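Long-range contacts in probable outer membrane protein (Pseudomonas aeruginosa, PDB 3DWO), which probably carries long-chain fatty acids or other hydrophobic compounds across the outer membrane, as a beta-barrel channel of the OmpP1/FadL family: residues A30-F39 against F214-P222; T143-S151 against G161-T169. All coordinates share one frame; numbering follows the deposited sequence.

Contact 1 (A30-F39 against F214-P222)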
loop_
_atom_site.group_PDB
_atom_site.type_symbol
_atom_site.label_atom_id
_atom_site.label_comp_id
_atom_site.label_asym_id
_atom_site.label_seq_id
_atom_site.Cartn_x
_atom_site.Cartn_y
_atom_site.Cartn_z
ATOM N N ALA A 30 -8.248 8.579 -17.197
ATOM C CA ALA A 30 -9.233 9.305 -16.402
ATOM C C ALA A 30 -8.689 9.629 -15.006
ATOM O O ALA A 30 -9.113 10.600 -14.375
ATOM C CB ALA A 30 -10.514 8.491 -16.293
ATOM N N PHE A 31 -7.738 8.830 -14.533
ATOM C CA PHE A 31 -7.162 9.059 -13.211
ATOM C C PHE A 31 -5.660 9.336 -13.239
ATOM O O PHE A 31 -5.197 10.336 -12.694
ATOM C CB PHE A 31 -7.437 7.854 -12.302
ATOM C CG PHE A 31 -6.781 7.946 -10.950
ATOM C CD1 PHE A 31 -7.201 8.889 -10.017
ATOM C CD2 PHE A 31 -5.727 7.098 -10.615
ATOM C CE1 PHE A 31 -6.582 8.985 -8.770
ATOM C CE2 PHE A 31 -5.100 7.187 -9.370
ATOM C CZ PHE A 31 -5.528 8.132 -8.446
ATOM N N ASN A 32 -4.911 8.449 -13.882
ATOM C CA ASN A 32 -3.458 8.558 -13.955
ATOM C C ASN A 32 -2.920 9.854 -14.575
ATOM O O ASN A 32 -1.989 10.460 -14.041
ATOM C CB ASN A 32 -2.921 7.310 -14.653
ATOM C CG ASN A 32 -3.286 6.034 -13.893
ATOM O OD1 ASN A 32 -3.005 5.916 -12.699
ATOM N ND2 ASN A 32 -3.922 5.083 -14.576
ATOM N N ASN A 33 -3.485 10.274 -15.700
ATOM C CA ASN A 33 -3.094 11.537 -16.318
ATOM C C ASN A 33 -4.303 11.978 -17.119
ATOM O O ASN A 33 -4.439 11.650 -18.298
ATOM C CB ASN A 33 -1.877 11.403 -17.241
ATOM C CG ASN A 33 -1.258 12.761 -17.581
ATOM O OD1 ASN A 33 -1.973 13.738 -17.824
ATOM N ND2 ASN A 33 0.071 12.828 -17.592
ATOM N N PRO A 34 -5.213 12.723 -16.476
ATOM C CA PRO A 34 -6.431 13.210 -17.127
ATOM C C PRO A 34 -6.200 13.990 -18.424
ATOM O O PRO A 34 -7.046 13.984 -19.314
ATOM C CB PRO A 34 -7.100 14.042 -16.028
ATOM C CG PRO A 34 -5.942 14.515 -15.195
ATOM C CD PRO A 34 -5.078 13.282 -15.120
ATOM N N ALA A 35 -5.054 14.651 -18.540
ATOM C CA ALA A 35 -4.756 15.420 -19.744
ATOM C C ALA A 35 -4.770 14.556 -21.007
ATOM O O ALA A 35 -5.230 15.001 -22.057
ATOM C CB ALA A 35 -3.401 16.115 -19.600
ATOM N N ALA A 36 -4.277 13.324 -20.902
ATOM C CA ALA A 36 -4.222 12.411 -22.043
ATOM C C ALA A 36 -5.610 12.081 -22.578
ATOM O O ALA A 36 -5.767 11.560 -23.686
ATOM C CB ALA A 36 -3.495 11.127 -21.650
ATOM N N MET A 37 -6.616 12.394 -21.779
ATOM C CA MET A 37 -8.004 12.143 -22.133
ATOM C C MET A 37 -8.409 12.997 -23.346
ATOM O O MET A 37 -9.317 12.645 -24.103
ATOM C CB MET A 37 -8.864 12.489 -20.919
ATOM C CG MET A 37 -10.052 11.600 -20.687
ATOM S SD MET A 37 -10.597 11.721 -18.970
ATOM C CE MET A 37 -10.646 13.491 -18.716
ATOM N N ALA A 38 -7.720 14.119 -23.524
ATOM C CA ALA A 38 -8.006 15.037 -24.619
ATOM C C ALA A 38 -7.691 14.445 -25.992
ATOM O O ALA A 38 -8.028 15.032 -27.016
ATOM C CB ALA A 38 -7.225 16.332 -24.418
ATOM N N PHE A 39 -7.054 13.281 -26.012
ATOM C CA PHE A 39 -6.700 12.646 -27.269
ATOM C C PHE A 39 -7.425 11.331 -27.495
ATOM O O PHE A 39 -7.091 10.575 -28.404
ATOM C CB PHE A 39 -5.185 12.462 -27.328
ATOM C CG PHE A 39 -4.438 13.760 -27.329
ATOM C CD1 PHE A 39 -4.395 14.551 -28.476
ATOM C CD2 PHE A 39 -3.840 14.233 -26.168
ATOM C CE1 PHE A 39 -3.767 15.800 -28.462
ATOM C CE2 PHE A 39 -3.211 15.478 -26.142
ATOM C CZ PHE A 39 -3.176 16.264 -27.292
ATOM N N PHE A 214 -6.720 15.777 -4.825
ATOM C CA PHE A 214 -6.668 16.423 -6.121
ATOM C C PHE A 214 -5.438 16.007 -6.915
ATOM O O PHE A 214 -4.394 15.686 -6.348
ATOM C CB PHE A 214 -6.714 17.938 -5.925
ATOM C CG PHE A 214 -7.978 18.410 -5.261
ATOM C CD1 PHE A 214 -9.117 18.690 -6.015
ATOM C CD2 PHE A 214 -8.057 18.503 -3.872
ATOM C CE1 PHE A 214 -10.317 19.052 -5.397
ATOM C CE2 PHE A 214 -9.252 18.863 -3.242
ATOM C CZ PHE A 214 -10.384 19.137 -4.007
ATOM N N PHE A 215 -5.586 15.980 -8.232
ATOM C CA PHE A 215 -4.495 15.619 -9.122
ATOM C C PHE A 215 -4.657 16.375 -10.438
ATOM O O PHE A 215 -5.750 16.852 -10.760
ATOM C CB PHE A 215 -4.484 14.111 -9.380
ATOM C CG PHE A 215 -5.795 13.569 -9.870
ATOM C CD1 PHE A 215 -6.813 13.262 -8.974
ATOM C CD2 PHE A 215 -6.009 13.359 -11.229
ATOM C CE1 PHE A 215 -8.025 12.750 -9.425
ATOM C CE2 PHE A 215 -7.212 12.849 -11.689
ATOM C CZ PHE A 215 -8.225 12.541 -10.787
ATOM N N ALA A 216 -3.567 16.484 -11.190
ATOM C CA ALA A 216 -3.578 17.193 -12.464
ATOM C C ALA A 216 -2.520 16.616 -13.392
ATOM O O ALA A 216 -1.660 15.843 -12.968
ATOM C CB ALA A 216 -3.315 18.679 -12.234
ATOM N N GLY A 217 -2.585 16.992 -14.662
ATOM C CA GLY A 217 -1.617 16.493 -15.612
ATOM C C GLY A 217 -1.522 17.315 -16.878
ATOM O O GLY A 217 -2.355 18.180 -17.152
ATOM N N ALA A 218 -0.488 17.034 -17.655
ATOM C CA ALA A 218 -0.257 17.725 -18.909
ATOM C C ALA A 218 0.319 16.725 -19.896
ATOM O O ALA A 218 1.079 15.836 -19.516
ATOM C CB ALA A 218 0.713 18.878 -18.697
ATOM N N VAL A 219 -0.062 16.864 -21.160
ATOM C CA VAL A 219 0.432 15.986 -22.211
ATOM C C VAL A 219 0.946 16.836 -23.363
ATOM O O VAL A 219 0.344 17.854 -23.716
ATOM C CB VAL A 219 -0.672 15.045 -22.736
ATOM C CG1 VAL A 219 -0.207 14.352 -24.005
ATOM C CG2 VAL A 219 -1.015 14.013 -21.676
ATOM N N TRP A 220 2.065 16.409 -23.937
ATOM C CA TRP A 220 2.688 17.111 -25.046
ATOM C C TRP A 220 3.083 16.119 -26.135
ATOM O O TRP A 220 3.891 15.219 -25.899
ATOM C CB TRP A 220 3.920 17.868 -24.540
ATOM C CG TRP A 220 4.681 18.610 -25.594
ATOM C CD1 TRP A 220 4.160 19.377 -26.598
ATOM C CD2 TRP A 220 6.106 18.719 -25.705
ATOM N NE1 TRP A 220 5.171 19.960 -27.323
ATOM C CE2 TRP A 220 6.376 19.574 -26.797
ATOM C CE3 TRP A 220 7.181 18.181 -24.985
ATOM C CZ2 TRP A 220 7.681 19.904 -27.188
ATOM C CZ3 TRP A 220 8.481 18.510 -25.375
ATOM C CH2 TRP A 220 8.716 19.364 -26.467
ATOM N N LYS A 221 2.493 16.275 -27.318
ATOM C CA LYS A 221 2.795 15.402 -28.452
ATOM C C LYS A 221 3.622 16.193 -29.460
ATOM O O LYS A 221 3.081 16.824 -30.367
ATOM C CB LYS A 221 1.505 14.910 -29.111
ATOM C CG LYS A 221 0.545 14.230 -28.154
ATOM C CD LYS A 221 -0.601 13.547 -28.889
ATOM C CE LYS A 221 -0.175 12.208 -29.482
ATOM N NZ LYS A 221 0.941 12.328 -30.469
ATOM N N PRO A 222 4.952 16.170 -29.309
ATOM C CA PRO A 222 5.856 16.893 -30.203
ATOM C C PRO A 222 5.875 16.442 -31.656
ATOM O O PRO A 222 5.798 17.273 -32.561
ATOM C CB PRO A 222 7.223 16.700 -29.546
ATOM C CG PRO A 222 6.893 16.498 -28.111
ATOM C CD PRO A 222 5.702 15.587 -28.186
#
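F31 turns the edge of its ring onto a face of F215 in a T-shaped stack, the centroids 5.1 Å apart and the planes inclined at 66°. F31 CD1 makes the approach, 3.9 Å from F215 CZ and offset toward the rim of that ring. At the edge of the F215 ring sits P34, whose CD lies 4.0 Å from F215 CD2; a rigid apolar ring suits this place. Next to it the small A35 comes close to the strand backbone, with A35 CB 3.4 Å from G217 O, and G217, lacking a side chain, lets N33 OD1 come to 3.6 Å from its CA. Here the N-terminal plug region of a FadL-type barrel rests on the inner side of wall strand 201-220; W220 and F214 turn to the surface. V219 CG2 packs on the A36 backbone, while V219 CG1 meets F39 CE2. K221 lays its aliphatic CD over the centre of the F39 ring, a CH-pi contact 3.9 Å from the centroid. With CG between backbone N and carbonyl carbon (chi1 53°), F215 brings CE2 and CD2 to the F31 carbonyl oxygen and P34 and a face to the F31 ring. H233 of the adjoining strand flanks this pair, stacked on F215 and edge-to-face with F31.

Contact 2 (T143-S151 against G161-T169). With C8E ((hydroxyethyloxy)tri(ethyloxy)octane), chain H.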
loop_
_atom_site.group_PDB
_atom_site.type_symbol
_atom_site.label_atom_id
_atom_site.label_comp_id
_atom_site.label_asym_id
_atom_site.label_seq_id
_atom_site.Cartn_x
_atom_site.Cartn_y
_atom_site.Cartn_z
ATOM N N THR A 143 -7.338 1.341 0.529
ATOM C CA THR A 143 -7.893 2.630 0.149
ATOM C C THR A 143 -8.560 2.472 -1.207
ATOM O O THR A 143 -7.940 2.010 -2.161
ATOM C CB THR A 143 -6.787 3.712 0.024
ATOM O OG1 THR A 143 -6.224 3.979 1.316
ATOM C CG2 THR A 143 -7.354 4.998 -0.567
ATOM N N ILE A 144 -9.836 2.834 -1.284
ATOM C CA ILE A 144 -10.559 2.754 -2.537
ATOM C C ILE A 144 -11.068 4.150 -2.836
ATOM O O ILE A 144 -11.584 4.826 -1.950
ATOM C CB ILE A 144 -11.746 1.782 -2.442
ATOM C CG1 ILE A 144 -11.238 0.374 -2.135
ATOM C CG2 ILE A 144 -12.515 1.770 -3.757
ATOM C CD1 ILE A 144 -12.341 -0.659 -2.031
ATOM N N GLY A 145 -10.917 4.589 -4.079
ATOM C CA GLY A 145 -11.376 5.916 -4.428
ATOM C C GLY A 145 -12.243 6.000 -5.669
ATOM O O GLY A 145 -12.110 5.196 -6.598
ATOM N N LEU A 146 -13.151 6.972 -5.662
ATOM C CA LEU A 146 -14.037 7.232 -6.789
ATOM C C LEU A 146 -13.534 8.564 -7.339
ATOM O O LEU A 146 -13.315 9.512 -6.584
ATOM C CB LEU A 146 -15.492 7.330 -6.317
ATOM C CG LEU A 146 -15.984 6.028 -5.672
ATOM C CD1 LEU A 146 -17.449 6.148 -5.259
ATOM C CD2 LEU A 146 -15.802 4.876 -6.660
ATOM N N THR A 147 -13.347 8.632 -8.652
ATOM C CA THR A 147 -12.787 9.824 -9.274
ATOM C C THR A 147 -13.601 10.492 -10.375
ATOM O O THR A 147 -14.398 9.856 -11.056
ATOM C CB THR A 147 -11.387 9.483 -9.850
ATOM O OG1 THR A 147 -10.503 9.140 -8.777
ATOM C CG2 THR A 147 -10.812 10.646 -10.607
ATOM N N GLY A 148 -13.372 11.790 -10.533
ATOM C CA GLY A 148 -14.025 12.573 -11.565
ATOM C C GLY A 148 -12.958 13.506 -12.117
ATOM O O GLY A 148 -12.280 14.192 -11.345
ATOM N N SER A 149 -12.776 13.532 -13.433
ATOM C CA SER A 149 -11.755 14.402 -14.004
ATOM C C SER A 149 -12.193 15.078 -15.289
ATOM O O SER A 149 -13.172 14.680 -15.926
ATOM C CB SER A 149 -10.463 13.622 -14.258
ATOM O OG SER A 149 -10.671 12.602 -15.219
ATOM N N LEU A 150 -11.437 16.098 -15.672
ATOM C CA LEU A 150 -11.739 16.865 -16.864
ATOM C C LEU A 150 -10.451 17.179 -17.615
ATOM O O LEU A 150 -9.423 17.454 -16.997
ATOM C CB LEU A 150 -12.420 18.169 -16.448
ATOM C CG LEU A 150 -13.458 18.789 -17.375
ATOM C CD1 LEU A 150 -14.618 17.811 -17.574
ATOM C CD2 LEU A 150 -13.954 20.097 -16.764
ATOM N N SER A 151 -10.502 17.134 -18.943
ATOM C CA SER A 151 -9.326 17.456 -19.743
ATOM C C SER A 151 -9.655 18.599 -20.694
ATOM O O SER A 151 -10.786 18.724 -21.166
ATOM C CB SER A 151 -8.858 16.245 -20.548
ATOM O OG SER A 151 -9.781 15.929 -21.567
ATOM N N GLY A 161 -5.108 18.624 -17.690
ATOM C CA GLY A 161 -6.144 17.826 -17.062
ATOM C C GLY A 161 -6.170 18.038 -15.567
ATOM O O GLY A 161 -5.150 18.359 -14.964
ATOM N N ALA A 162 -7.340 17.865 -14.965
ATOM C CA ALA A 162 -7.483 18.040 -13.529
ATOM C C ALA A 162 -8.613 17.155 -13.034
ATOM O O ALA A 162 -9.572 16.894 -13.762
ATOM C CB ALA A 162 -7.777 19.499 -13.205
ATOM N N GLY A 163 -8.505 16.696 -11.793
ATOM C CA GLY A 163 -9.540 15.843 -11.249
ATOM C C GLY A 163 -9.560 15.816 -9.739
ATOM O O GLY A 163 -8.643 16.303 -9.074
ATOM N N VAL A 164 -10.628 15.248 -9.197
ATOM C CA VAL A 164 -10.788 15.132 -7.759
ATOM C C VAL A 164 -11.068 13.679 -7.439
ATOM O O VAL A 164 -11.791 13.009 -8.167
ATOM C CB VAL A 164 -11.979 15.957 -7.252
ATOM C CG1 VAL A 164 -13.233 15.552 -8.001
ATOM C CG2 VAL A 164 -12.175 15.727 -5.757
ATOM N N ILE A 165 -10.490 13.189 -6.355
ATOM C CA ILE A 165 -10.725 11.813 -5.959
ATOM C C ILE A 165 -11.324 11.792 -4.564
ATOM O O ILE A 165 -10.818 12.456 -3.658
ATOM C CB ILE A 165 -9.409 10.992 -5.975
ATOM C CG1 ILE A 165 -9.631 9.630 -5.312
ATOM C CG2 ILE A 165 -8.300 11.769 -5.287
ATOM C CD1 ILE A 165 -8.409 8.728 -5.339
ATOM N N ILE A 166 -12.429 11.072 -4.401
ATOM C CA ILE A 166 -13.045 10.957 -3.085
ATOM C C ILE A 166 -12.572 9.602 -2.610
ATOM O O ILE A 166 -12.947 8.556 -3.150
ATOM C CB ILE A 166 -14.577 11.002 -3.134
ATOM C CG1 ILE A 166 -15.034 12.309 -3.783
ATOM C CG2 ILE A 166 -15.132 10.942 -1.720
ATOM C CD1 ILE A 166 -14.530 13.567 -3.069
ATOM N N GLN A 167 -11.735 9.645 -1.587
ATOM C CA GLN A 167 -11.099 8.464 -1.052
ATOM C C GLN A 167 -11.613 7.938 0.290
ATOM O O GLN A 167 -11.944 8.695 1.201
ATOM C CB GLN A 167 -9.597 8.776 -0.988
ATOM C CG GLN A 167 -8.769 7.834 -0.204
ATOM C CD GLN A 167 -8.984 7.972 1.269
ATOM O OE1 GLN A 167 -9.024 6.976 1.975
ATOM N NE2 GLN A 167 -9.114 9.207 1.752
ATOM N N ARG A 168 -11.667 6.619 0.398
ATOM C CA ARG A 168 -12.092 5.965 1.624
ATOM C C ARG A 168 -11.012 4.964 2.032
ATOM O O ARG A 168 -10.686 4.046 1.283
ATOM C CB ARG A 168 -13.425 5.247 1.415
ATOM C CG ARG A 168 -13.783 4.280 2.534
ATOM C CD ARG A 168 -14.032 4.984 3.847
ATOM N NE ARG A 168 -14.179 4.031 4.944
ATOM C CZ ARG A 168 -15.032 3.010 4.940
ATOM N NH1 ARG A 168 -15.820 2.807 3.892
ATOM N NH2 ARG A 168 -15.090 2.183 5.979
ATOM N N THR A 169 -10.449 5.157 3.218
ATOM C CA THR A 169 -9.409 4.268 3.725
ATOM C C THR A 169 -9.851 3.565 4.996
ATOM O O THR A 169 -10.421 4.187 5.885
ATOM C CB THR A 169 -8.117 5.039 4.086
ATOM O OG1 THR A 169 -7.536 5.600 2.907
ATOM C CG2 THR A 169 -7.110 4.103 4.739
HETATM C C2 C8E H . -9.792 21.171 -9.021
HETATM C C3 C8E H . -9.924 19.880 -9.691
HETATM C C4 C8E H . -10.795 20.082 -10.832
HETATM C C5 C8E H . -11.655 18.888 -10.995
HETATM C C6 C8E H . -12.805 19.222 -11.813
HETATM C C7 C8E H . -13.087 17.917 -12.382
HETATM C C8 C8E H . -14.492 17.572 -12.103
HETATM O O9 C8E H . -14.992 16.295 -11.771
#
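T143-S151 and G161-T169 are the facing arms of a beta hairpin in the barrel wall, antiparallel at 167°, paired through I144-R168, L146-I166, G148-V164 and L150-A162. Each of these pairs has two backbone hydrogen bonds, among them I166 N to L146 O at 2.8 Å. In the alternating non-hydrogen-bonded pairs, CA-H groups approach carbonyls, as T143 CA does R168 O at 3.3 Å. Side chains alternate between the two faces, as in any barrel strand. I144, L146, L150, A162, V164 and I166 form the outer, largely apolar face, with R168 as the polar exception, and there a detergent molecule lies along the wall, its C4 3.9 Å from A162 CB. G148, without a side chain, allows the detergent's O9 close to the backbone. The other face carries T143, T147, S149, S151, I165, Q167 and T169. I165 has CG1 anti to its backbone N (chi1 170°) and CD1 extended beyond it, reaching diagonally toward the other strand to 4.2 Å from G145 CA, a place where a CB would collide. On its way it passes T147 OG1, which lies 3.5 Å from I165 CB and has no polar partner in the model although buried. F31 of the plug touches both T147 and I165. S149 faces G163, whose bare CA suits the closest of the paired strand positions. The chi1 of 63° sets S149 OG between its backbone N and carbonyl carbon, and from there the hydroxyl hydrogen-bonds to the carbonyl oxygen of A30, while S149 CB rests 3.4 Å from A162 O.

In the fold
Starting near the N terminus, the chain first lays down 30-39 inside the barrel, and contact 1 closes a long loop when strand 201-220 arrives 175 residues later. Contact 2, a local hairpin whose segments are only 10 residues apart, is nested within that loop. The two do not cross, and their centres lie about 14 Å apart. They are joined edge to edge where strand 158-177 neighbours strand 201-220, G161 N bonding to G217 O at 2.8 Å. They also meet on the inner face of the wall, where F215 packs on T147. Segment 30-39 is tied to three successive wall strands: 138-153 (A30 O to S149 OG), 158-177 (A35 O to S159 OG) and 201-220 (contact 1).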